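PDB 4JJA: hypothetical protein from Bacteroides fragilis, which is of unproven function but probably acts as an exo-beta-N-acetylmuramidase on peptidoglycan fragments. Local coordinates for residues V6-Q12 with I200-Y205; H256-Y262 with D309-L314. One frame throughout, in Å; residues are numbered along the deposited sequence.

In the fold
Contact 1 and contact 2 lie on opposite sides of the chain's centre, with their own centres about 45 Å apart and their nearest atoms about 30 Å apart. They follow one another along the chain, contact 1 closing before contact 2 opens, and share no secondary structure. Contact 1 ties the N-terminal residues ahead of helix 13-20 to the chain leaving 197-200, an outermost strand of the six-stranded parallel sheet of the Rossmann-like N-terminal part. Contact 2 joins the loop after strand 253-256, in the small antiparallel sheet of the C-terminal part, to the end of helix 305-314. Each therefore closes a long-range connection within its own half of the molecule.

Contact 1. Residues V6-Q12 with I200-Y205; sequences VIIGAEQ and IPCKNY
The carbonyl oxygen of P201 is gripped twice: Q12 NE2 donates to P201 O at 2.9 Å, and a water that also donates to Q12 OE1 gives it a second hydrogen bond. The Q12 amide thus faces the P201 carbonyl with both of its polar atoms, one directly and one through the water. Its NE2 has another acceptor, I8 O at 3.2 Å, which it meets from above the carbonyl plane, while E11 N reaches the same oxygen from the opposite face. With CG beside the backbone N (chi1 -60°) and the chain extended beyond it, the Q12 side chain spans from its own turn to the other segment. K203 crosses its end, bringing CE to 3.4 Å from Q12 OE1.

Next to this, I7 and K203 form a single antiparallel, hydrogen-bonded bridge. I7 N donates to K203 O and K203 N to I7 O, both at 2.9 Å. The CA of C202 adds a CA-H...O contact to I7 O. Beyond the bridge, V6 sends CG2 to 3.4 Å from N204 O and lies alongside Y205, whose hydroxyl bonds to N144 N. G9 CA comes to 3.7 Å from I200 O where the backbones draw close, and G9 and I200 each bond by backbone to D141.

Backbone pairing and a side-chain amide together fasten the N-terminal segment beside the end of strand 197-200. The three bonds of NE2 and OE1 to protein and water should hold the Q12 amide in one orientation, with its nitrogen toward the two carbonyls.

Contact 2. Residues H256-Y262 with D309-L314; sequences HPNMTGY and DAYHNL
N313 leaves its helix with CG anti to the backbone N (chi1 -173°), which carries its amide to the backbone of T260, and Y262 places its ring beside that amide with CG next to its own backbone N (chi1 -71°). The N313 amide then closes a pair of hydrogen bonds with one residue. T260 N donates to N313 OD1 at 2.9 Å, in the carbonyl plane and on a lone pair, and N313 ND2 returns a bond to T260 O, also 2.9 Å. N313 OD1 meets the rim of the Y262 ring near its plane, 3.5 Å from Y262 CE2, with the amide turned 71° from the ring. M259 CA lies 3.2 Å from N313 OD1.

One helical turn earlier, D309 and Y262 reach toward each other from opposite directions. Y262 OH donates to D309 OD2 at 3.0 Å, from above the carboxylate plane; D309 OD2 is also hydrogen-bonded to Y254 OH.

Beside N313 the contact is apolar. L314 CG packs against selenomethionine M259 CG at 3.7 Å, and the selenium of M259 touches A310 CB. CD2 of L314 also reaches N258 CB and H256 ND1, the H256 and L314 side chains crossing at about a right angle. The ring nitrogen ND1 of H256 accepts from N258 N, fastening the type I turn from H256 to M259.

The loop is therefore bound to the helix by a side-chain amide that mimics a backbone partner, together with a tyrosine-carboxylate bond and an apolar patch of M259, A310 and L314. Two tyrosine hydroxyls meeting at D309 OD2 would be consistent with a charged carboxylate.

Contact 1. Residues V6-Q12 with I200-Y205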
ATOM      1  N   VAL A   6      -0.164  -8.434 -18.499  1.00 17.89           N
ATOM      2  CA  VAL A   6      -0.863  -7.211 -18.106  1.00 15.18           C
ATOM      3  C   VAL A   6      -0.342  -6.032 -18.901  1.00 14.01           C
ATOM      4  O   VAL A   6       0.854  -5.868 -19.042  1.00 15.54           O
ATOM      5  CB  VAL A   6      -0.707  -6.934 -16.589  1.00 14.02           C
ATOM      6  CG1 VAL A   6      -1.263  -5.560 -16.266  1.00 13.80           C
ATOM      7  CG2 VAL A   6      -1.423  -7.991 -15.788  1.00 16.84           C
ATOM      8  N   ILE A   7      -1.254  -5.193 -19.370  1.00 12.34           N
ATOM      9  CA  ILE A   7      -0.879  -3.923 -19.994  1.00 12.51           C
ATOM     10  C   ILE A   7      -1.400  -2.844 -19.033  1.00 11.77           C
ATOM     11  O   ILE A   7      -2.602  -2.639 -18.869  1.00 12.34           O
ATOM     12  CB  ILE A   7      -1.494  -3.753 -21.400  1.00 13.73           C
ATOM     13  CG1 ILE A   7      -1.119  -4.901 -22.318  1.00 15.97           C
ATOM     14  CG2 ILE A   7      -1.131  -2.405 -22.008  1.00 16.07           C
ATOM     15  CD1 ILE A   7      -1.869  -4.894 -23.667  1.00 19.91           C
ATOM     16  N   ILE A   8      -0.484  -2.153 -18.384  1.00 11.09           N
ATOM     17  CA  ILE A   8      -0.876  -1.142 -17.412  1.00 10.41           C
ATOM     18  C   ILE A   8      -1.477   0.075 -18.129  1.00 11.31           C
ATOM     19  O   ILE A   8      -1.308   0.267 -19.343  1.00 11.70           O
ATOM     20  CB  ILE A   8       0.289  -0.719 -16.513  1.00 11.46           C
ATOM     21  CG1 ILE A   8       1.393  -0.032 -17.317  1.00 11.81           C
ATOM     22  CG2 ILE A   8       0.811  -1.920 -15.665  1.00 12.79           C
ATOM     23  CD1 ILE A   8       2.488   0.601 -16.445  1.00 15.09           C
ATOM     24  N   GLY A   9      -2.204   0.902 -17.386  1.00 10.87           N
ATOM     25  CA  GLY A   9      -2.828   2.086 -17.942  1.00 11.14           C
ATOM     26  C   GLY A   9      -1.809   2.963 -18.683  1.00 10.96           C
ATOM     27  O   GLY A   9      -2.102   3.471 -19.753  1.00 11.93           O
ATOM     28  N   ALA A  10      -0.646   3.205 -18.063  1.00 11.12           N
ATOM     29  CA  ALA A  10       0.323   4.163 -18.616  1.00 12.02           C
ATOM     30  C   ALA A  10       0.866   3.733 -19.973  1.00 12.42           C
ATOM     31  O   ALA A  10       1.317   4.583 -20.742  1.00 13.33           O
ATOM     32  CB  ALA A  10       1.447   4.419 -17.648  1.00 13.08           C
ATOM     33  N   GLU A  11       0.831   2.447 -20.302  1.00 11.64           N
ATOM     34  CA  GLU A  11       1.288   1.949 -21.601  0.50 12.83           C
ATOM     35  C   GLU A  11       0.326   2.280 -22.724  1.00 12.77           C
ATOM     36  O   GLU A  11       0.698   2.252 -23.902  1.00 14.17           O
ATOM     37  CB  GLU A  11       1.413   0.422 -21.550  0.50 13.32           C
ATOM     38  CG  GLU A  11       2.561  -0.079 -20.757  0.50 15.69           C
ATOM     39  CD  GLU A  11       2.610  -1.597 -20.731  0.50 17.73           C
ATOM     40  OE1 GLU A  11       1.943  -2.201 -19.874  0.50 15.66           O
ATOM     41  OE2 GLU A  11       3.300  -2.187 -21.606  0.50 23.14           O
ATOM     42  N   GLN A  12      -0.927   2.537 -22.383  1.00 11.29           N
ATOM     43  CA  GLN A  12      -2.009   2.699 -23.350  1.00 12.18           C
ATOM     44  C   GLN A  12      -2.127   4.174 -23.800  1.00 12.43           C
ATOM     45  O   GLN A  12      -3.137   4.835 -23.595  1.00 12.26           O
ATOM     46  CB  GLN A  12      -3.325   2.226 -22.748  1.00 13.04           C
ATOM     47  CG  GLN A  12      -3.247   0.756 -22.360  1.00 13.10           C
ATOM     48  CD  GLN A  12      -4.473   0.351 -21.573  1.00 12.08           C
ATOM     49  OE1 GLN A  12      -5.619   0.478 -22.072  1.00 14.75           O
ATOM     50  NE2 GLN A  12      -4.254  -0.183 -20.382  1.00 12.67           N
ATOM     51  N   ILE A 200      -7.946   4.867 -16.581  1.00 10.12           N
ATOM     52  CA  ILE A 200      -7.527   4.046 -17.718  1.00  9.63           C
ATOM     53  C   ILE A 200      -7.187   2.675 -17.121  1.00  9.45           C
ATOM     54  O   ILE A 200      -6.171   2.508 -16.448  1.00  9.62           O
ATOM     55  CB  ILE A 200      -6.293   4.604 -18.452  1.00 10.40           C
ATOM     56  CG1 ILE A 200      -6.517   6.074 -18.833  1.00 11.08           C
ATOM     57  CG2 ILE A 200      -5.947   3.712 -19.651  1.00 11.77           C
ATOM     58  CD1 ILE A 200      -7.746   6.350 -19.740  1.00 13.55           C
ATOM     59  N   PRO A 201      -8.068   1.684 -17.281  1.00 10.42           N
ATOM     60  CA  PRO A 201      -7.847   0.389 -16.645  0.50 10.17           C
ATOM     61  C   PRO A 201      -6.741  -0.403 -17.294  1.00 10.36           C
ATOM     62  O   PRO A 201      -6.453  -0.236 -18.476  1.00 11.51           O
ATOM     63  CB  PRO A 201      -9.207  -0.335 -16.823  0.50 11.11           C
ATOM     64  CG  PRO A 201     -10.205   0.712 -17.054  0.50  9.21           C
ATOM     65  CD  PRO A 201      -9.452   1.791 -17.781  0.50 10.56           C
ATOM     66  N   CYS A 202      -6.142  -1.291 -16.521  1.00  9.60           N
ATOM     67  CA  CYS A 202      -5.242  -2.251 -17.098  1.00 10.39           C
ATOM     68  C   CYS A 202      -5.986  -3.183 -18.060  1.00 11.47           C
ATOM     69  O   CYS A 202      -7.172  -3.454 -17.863  1.00 12.52           O
ATOM     70  CB  CYS A 202      -4.665  -3.155 -16.022  1.00 10.37           C
ATOM     71  SG  CYS A 202      -3.736  -2.325 -14.726  1.00 15.22           S
ATOM     72  N   LYS A 203      -5.252  -3.702 -19.036  1.00 11.71           N
ATOM     73  CA  LYS A 203      -5.761  -4.792 -19.884  1.00 13.21           C
ATOM     74  C   LYS A 203      -5.107  -6.087 -19.462  1.00 12.49           C
ATOM     75  O   LYS A 203      -4.016  -6.080 -18.886  1.00 12.77           O
ATOM     76  CB  LYS A 203      -5.484  -4.544 -21.347  1.00 14.46           C
ATOM     77  CG  LYS A 203      -6.184  -3.293 -21.867  1.00 18.85           C
ATOM     78  CD  LYS A 203      -5.901  -3.054 -23.355  1.00 24.99           C
ATOM     79  CE  LYS A 203      -6.837  -2.037 -23.962  1.00 31.75           C
ATOM     80  NZ  LYS A 203      -8.247  -2.099 -23.476  1.00 34.48           N
ATOM     81  N   ASN A 204      -5.788  -7.195 -19.739  1.00 13.88           N
ATOM     82  CA  ASN A 204      -5.319  -8.543 -19.386  1.00 13.78           C
ATOM     83  C   ASN A 204      -5.110  -8.674 -17.897  1.00 12.69           C
ATOM     84  O   ASN A 204      -4.123  -9.220 -17.431  1.00 14.01           O
ATOM     85  CB  ASN A 204      -4.056  -8.899 -20.166  1.00 15.30           C
ATOM     86  CG  ASN A 204      -4.231  -8.744 -21.662  1.00 18.69           C
ATOM     87  OD1 ASN A 204      -5.329  -9.001 -22.218  1.00 21.92           O
ATOM     88  ND2 ASN A 204      -3.162  -8.309 -22.320  1.00 21.52           N
ATOM     89  N   TYR A 205      -6.085  -8.165 -17.159  1.00 11.73           N
ATOM     90  CA  TYR A 205      -6.000  -8.144 -15.682  1.00 10.43           C
ATOM     91  C   TYR A 205      -7.349  -8.452 -15.055  1.00 10.11           C
ATOM     92  O   TYR A 205      -8.362  -7.844 -15.396  1.00 11.06           O
ATOM     93  CB  TYR A 205      -5.536  -6.744 -15.203  1.00  9.94           C
ATOM     94  CG  TYR A 205      -5.358  -6.658 -13.705  1.00  9.72           C
ATOM     95  CD1 TYR A 205      -4.408  -7.410 -13.038  1.00 10.33           C
ATOM     96  CD2 TYR A 205      -6.141  -5.797 -12.945  1.00 10.89           C
ATOM     97  CE1 TYR A 205      -4.326  -7.343 -11.655  1.00 10.71           C
ATOM     98  CE2 TYR A 205      -6.030  -5.718 -11.547  1.00 11.52           C
ATOM     99  CZ  TYR A 205      -5.088  -6.465 -10.917  1.00 10.35           C
ATOM    100  OH  TYR A 205      -4.991  -6.397  -9.521  1.00 11.83           O
TER
HETATM  101  O   HOH W   1      -7.835   0.494 -20.788  1.00 21.46           O

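Contact 2. Residues H256-Y262 with D309-L314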
ATOM      1  N   HIS A 256      13.306 -11.908  17.840  1.00  8.77           N
ATOM      2  CA  HIS A 256      13.525 -10.954  18.916  1.00  8.87           C
ATOM      3  C   HIS A 256      14.635 -11.501  19.804  1.00  9.34           C
ATOM      4  O   HIS A 256      14.777 -12.722  19.938  1.00  9.88           O
ATOM      5  CB  HIS A 256      12.209 -10.824  19.715  1.00  8.97           C
ATOM      6  CG  HIS A 256      12.223  -9.786  20.778  1.00  9.39           C
ATOM      7  ND1 HIS A 256      12.805 -10.012  22.008  1.00  9.14           N
ATOM      8  CD2 HIS A 256      11.829  -8.493  20.753  1.00 10.97           C
ATOM      9  CE1 HIS A 256      12.735  -8.902  22.709  1.00  9.00           C
ATOM     10  NE2 HIS A 256      12.147  -7.960  21.982  1.00 10.41           N
ATOM     11  N   PRO A 257      15.428 -10.605  20.417  1.00  9.45           N
ATOM     12  CA  PRO A 257      16.523 -11.135  21.272  1.00 10.77           C
ATOM     13  C   PRO A 257      16.111 -11.998  22.459  1.00 10.48           C
ATOM     14  O   PRO A 257      16.923 -12.765  22.945  1.00 11.67           O
ATOM     15  CB  PRO A 257      17.233  -9.902  21.756  1.00 12.61           C
ATOM     16  CG  PRO A 257      16.579  -8.757  21.166  1.00 15.14           C
ATOM     17  CD  PRO A 257      15.471  -9.151  20.284  1.00 10.51           C
ATOM     18  N   ASN A 258      14.868 -11.835  22.912  0.50  9.59           N
ATOM     19  CA  ASN A 258      14.348 -12.540  24.069  0.50  9.63           C
ATOM     20  C   ASN A 258      13.615 -13.828  23.680  0.50 10.05           C
ATOM     21  O   ASN A 258      13.345 -14.642  24.541  0.50 10.40           O
ATOM     22  CB  ASN A 258      13.475 -11.614  24.941  0.50  9.60           C
ATOM     23  CG  ASN A 258      14.293 -10.507  25.628  0.50  9.33           C
ATOM     24  OD1 ASN A 258      14.797  -9.551  24.958  0.50 10.18           O
ATOM     25  ND2 ASN A 258      14.511 -10.652  26.921  0.50  9.11           N
HETATM   26  N   MSE A 259      13.310 -14.030  22.390  1.00 10.89           N
HETATM   27  CA  MSE A 259      12.605 -15.216  21.950  1.00 10.60           C
HETATM   28  C   MSE A 259      13.510 -16.404  22.108  1.00 11.75           C
HETATM   29  O   MSE A 259      14.740 -16.324  21.955  1.00 13.06           O
HETATM   30  CB  MSE A 259      12.109 -15.040  20.510  1.00 11.98           C
HETATM   31  CG  MSE A 259      10.743 -14.318  20.497  1.00 12.20           C
HETATM   32 SE   MSE A 259      10.083 -13.756  18.779  0.75  9.91          SE
HETATM   33  CE  MSE A 259      10.021 -15.416  17.922  1.00 14.20           C
ATOM     34  N   THR A 260      12.899 -17.536  22.435  1.00 13.48           N
ATOM     35  CA  THR A 260      13.680 -18.616  23.037  1.00 18.18           C
ATOM     36  C   THR A 260      13.194 -19.931  22.454  1.00 17.59           C
ATOM     37  O   THR A 260      11.997 -20.172  22.292  1.00 18.73           O
ATOM     38  CB  THR A 260      13.499 -18.588  24.640  1.00 19.62           C
ATOM     39  OG1 THR A 260      14.044 -17.358  25.205  1.00 21.36           O
ATOM     40  CG2 THR A 260      14.137 -19.801  25.352  1.00 22.26           C
ATOM     41  N   GLY A 261      14.142 -20.779  22.061  1.00 17.97           N
ATOM     42  CA  GLY A 261      13.789 -22.067  21.495  1.00 18.61           C
ATOM     43  C   GLY A 261      13.697 -22.210  19.984  1.00 21.38           C
ATOM     44  O   GLY A 261      13.096 -23.161  19.454  1.00 23.77           O
ATOM     45  N   TYR A 262      14.328 -21.275  19.292  1.00 19.54           N
ATOM     46  CA  TYR A 262      14.224 -21.187  17.835  1.00 19.67           C
ATOM     47  C   TYR A 262      15.525 -21.604  17.115  1.00 21.55           C
ATOM     48  O   TYR A 262      16.603 -21.312  17.639  1.00 24.37           O
ATOM     49  CB  TYR A 262      13.874 -19.750  17.459  1.00 18.33           C
ATOM     50  CG  TYR A 262      12.473 -19.396  17.830  1.00 16.60           C
ATOM     51  CD1 TYR A 262      11.396 -19.706  16.989  1.00 15.30           C
ATOM     52  CD2 TYR A 262      12.208 -18.817  19.078  1.00 15.81           C
ATOM     53  CE1 TYR A 262      10.068 -19.377  17.364  1.00 15.99           C
ATOM     54  CE2 TYR A 262      10.917 -18.487  19.430  1.00 16.33           C
ATOM     55  CZ  TYR A 262       9.840 -18.802  18.588  1.00 17.86           C
ATOM     56  OH  TYR A 262       8.550 -18.484  18.982  1.00 19.58           O
ATOM     57  N   ASP A 309       2.407 -16.892  17.940  1.00  8.76           N
ATOM     58  CA  ASP A 309       3.620 -17.578  18.337  1.00  9.69           C
ATOM     59  C   ASP A 309       4.547 -16.686  19.150  1.00  8.42           C
ATOM     60  O   ASP A 309       5.016 -17.076  20.225  1.00  9.76           O
ATOM     61  CB  ASP A 309       4.323 -18.088  17.070  1.00 10.85           C
ATOM     62  CG  ASP A 309       5.623 -18.808  17.339  1.00 13.39           C
ATOM     63  OD1 ASP A 309       5.571 -19.741  18.141  1.00 19.45           O
ATOM     64  OD2 ASP A 309       6.605 -18.514  16.689  1.00 18.75           O
ATOM     65  N   ALA A 310       4.843 -15.515  18.606  1.00  8.25           N
ATOM     66  CA  ALA A 310       5.720 -14.615  19.305  1.00  8.11           C
ATOM     67  C   ALA A 310       5.167 -14.147  20.642  1.00  7.99           C
ATOM     68  O   ALA A 310       5.887 -14.062  21.623  1.00  9.19           O
ATOM     69  CB  ALA A 310       6.053 -13.414  18.421  1.00  8.94           C
ATOM     70  N   TYR A 311       3.857 -13.864  20.691  1.00  8.02           N
ATOM     71  CA  TYR A 311       3.222 -13.419  21.917  1.00  8.12           C
ATOM     72  C   TYR A 311       3.409 -14.448  23.018  1.00  8.91           C
ATOM     73  O   TYR A 311       3.856 -14.105  24.127  1.00  9.70           O
ATOM     74  CB  TYR A 311       1.723 -13.182  21.683  1.00  9.83           C
ATOM     75  CG  TYR A 311       0.963 -12.957  22.989  1.00  9.28           C
ATOM     76  CD1 TYR A 311       1.029 -11.753  23.613  1.00 10.29           C
ATOM     77  CD2 TYR A 311       0.286 -13.960  23.605  1.00 10.91           C
ATOM     78  CE1 TYR A 311       0.420 -11.522  24.830  1.00 11.62           C
ATOM     79  CE2 TYR A 311      -0.347 -13.746  24.798  1.00 10.94           C
ATOM     80  CZ  TYR A 311      -0.282 -12.530  25.420  1.00 11.87           C
ATOM     81  OH  TYR A 311      -0.880 -12.304  26.650  1.00 15.32           O
ATOM     82  N   HIS A 312       3.085 -15.689  22.749  1.00  8.83           N
ATOM     83  CA  HIS A 312       3.196 -16.695  23.773  1.00  9.38           C
ATOM     84  C   HIS A 312       4.630 -17.045  24.108  1.00 10.37           C
ATOM     85  O   HIS A 312       4.924 -17.424  25.233  1.00 13.35           O
ATOM     86  CB  HIS A 312       2.406 -17.965  23.398  1.00  9.64           C
ATOM     87  CG  HIS A 312       0.934 -17.743  23.422  1.00  9.47           C
ATOM     88  ND1 HIS A 312       0.226 -17.475  24.578  1.00 11.07           N
ATOM     89  CD2 HIS A 312       0.034 -17.715  22.413  1.00 11.49           C
ATOM     90  CE1 HIS A 312      -1.050 -17.280  24.275  1.00 11.59           C
ATOM     91  NE2 HIS A 312      -1.197 -17.434  22.960  1.00 11.50           N
ATOM     92  N   ASN A 313       5.543 -16.921  23.150  1.00  9.18           N
ATOM     93  CA  ASN A 313       6.922 -17.235  23.439  1.00  9.79           C
ATOM     94  C   ASN A 313       7.555 -16.190  24.337  1.00 10.43           C
ATOM     95  O   ASN A 313       8.344 -16.521  25.231  1.00 10.92           O
ATOM     96  CB  ASN A 313       7.731 -17.348  22.138  1.00 10.72           C
ATOM     97  CG  ASN A 313       9.142 -17.851  22.386  1.00 11.29           C
ATOM     98  OD1 ASN A 313      10.048 -17.078  22.506  1.00 12.48           O
ATOM     99  ND2 ASN A 313       9.296 -19.148  22.617  1.00 16.86           N
ATOM    100  N   LEU A 314       7.256 -14.909  24.090  1.00 10.57           N
ATOM    101  CA  LEU A 314       7.948 -13.859  24.808  1.00 11.64           C
ATOM    102  C   LEU A 314       7.546 -13.722  26.270  1.00 13.78           C
ATOM    103  O   LEU A 314       8.327 -13.206  27.072  1.00 16.26           O
ATOM    104  CB  LEU A 314       7.785 -12.525  24.072  1.00 11.95           C
ATOM    105  CG  LEU A 314       8.793 -12.358  22.978  1.00 13.07           C
ATOM    106  CD1 LEU A 314       8.378 -11.254  22.001  1.00 14.89           C
ATOM    107  CD2 LEU A 314      10.231 -12.115  23.530  1.00 15.17           C
TER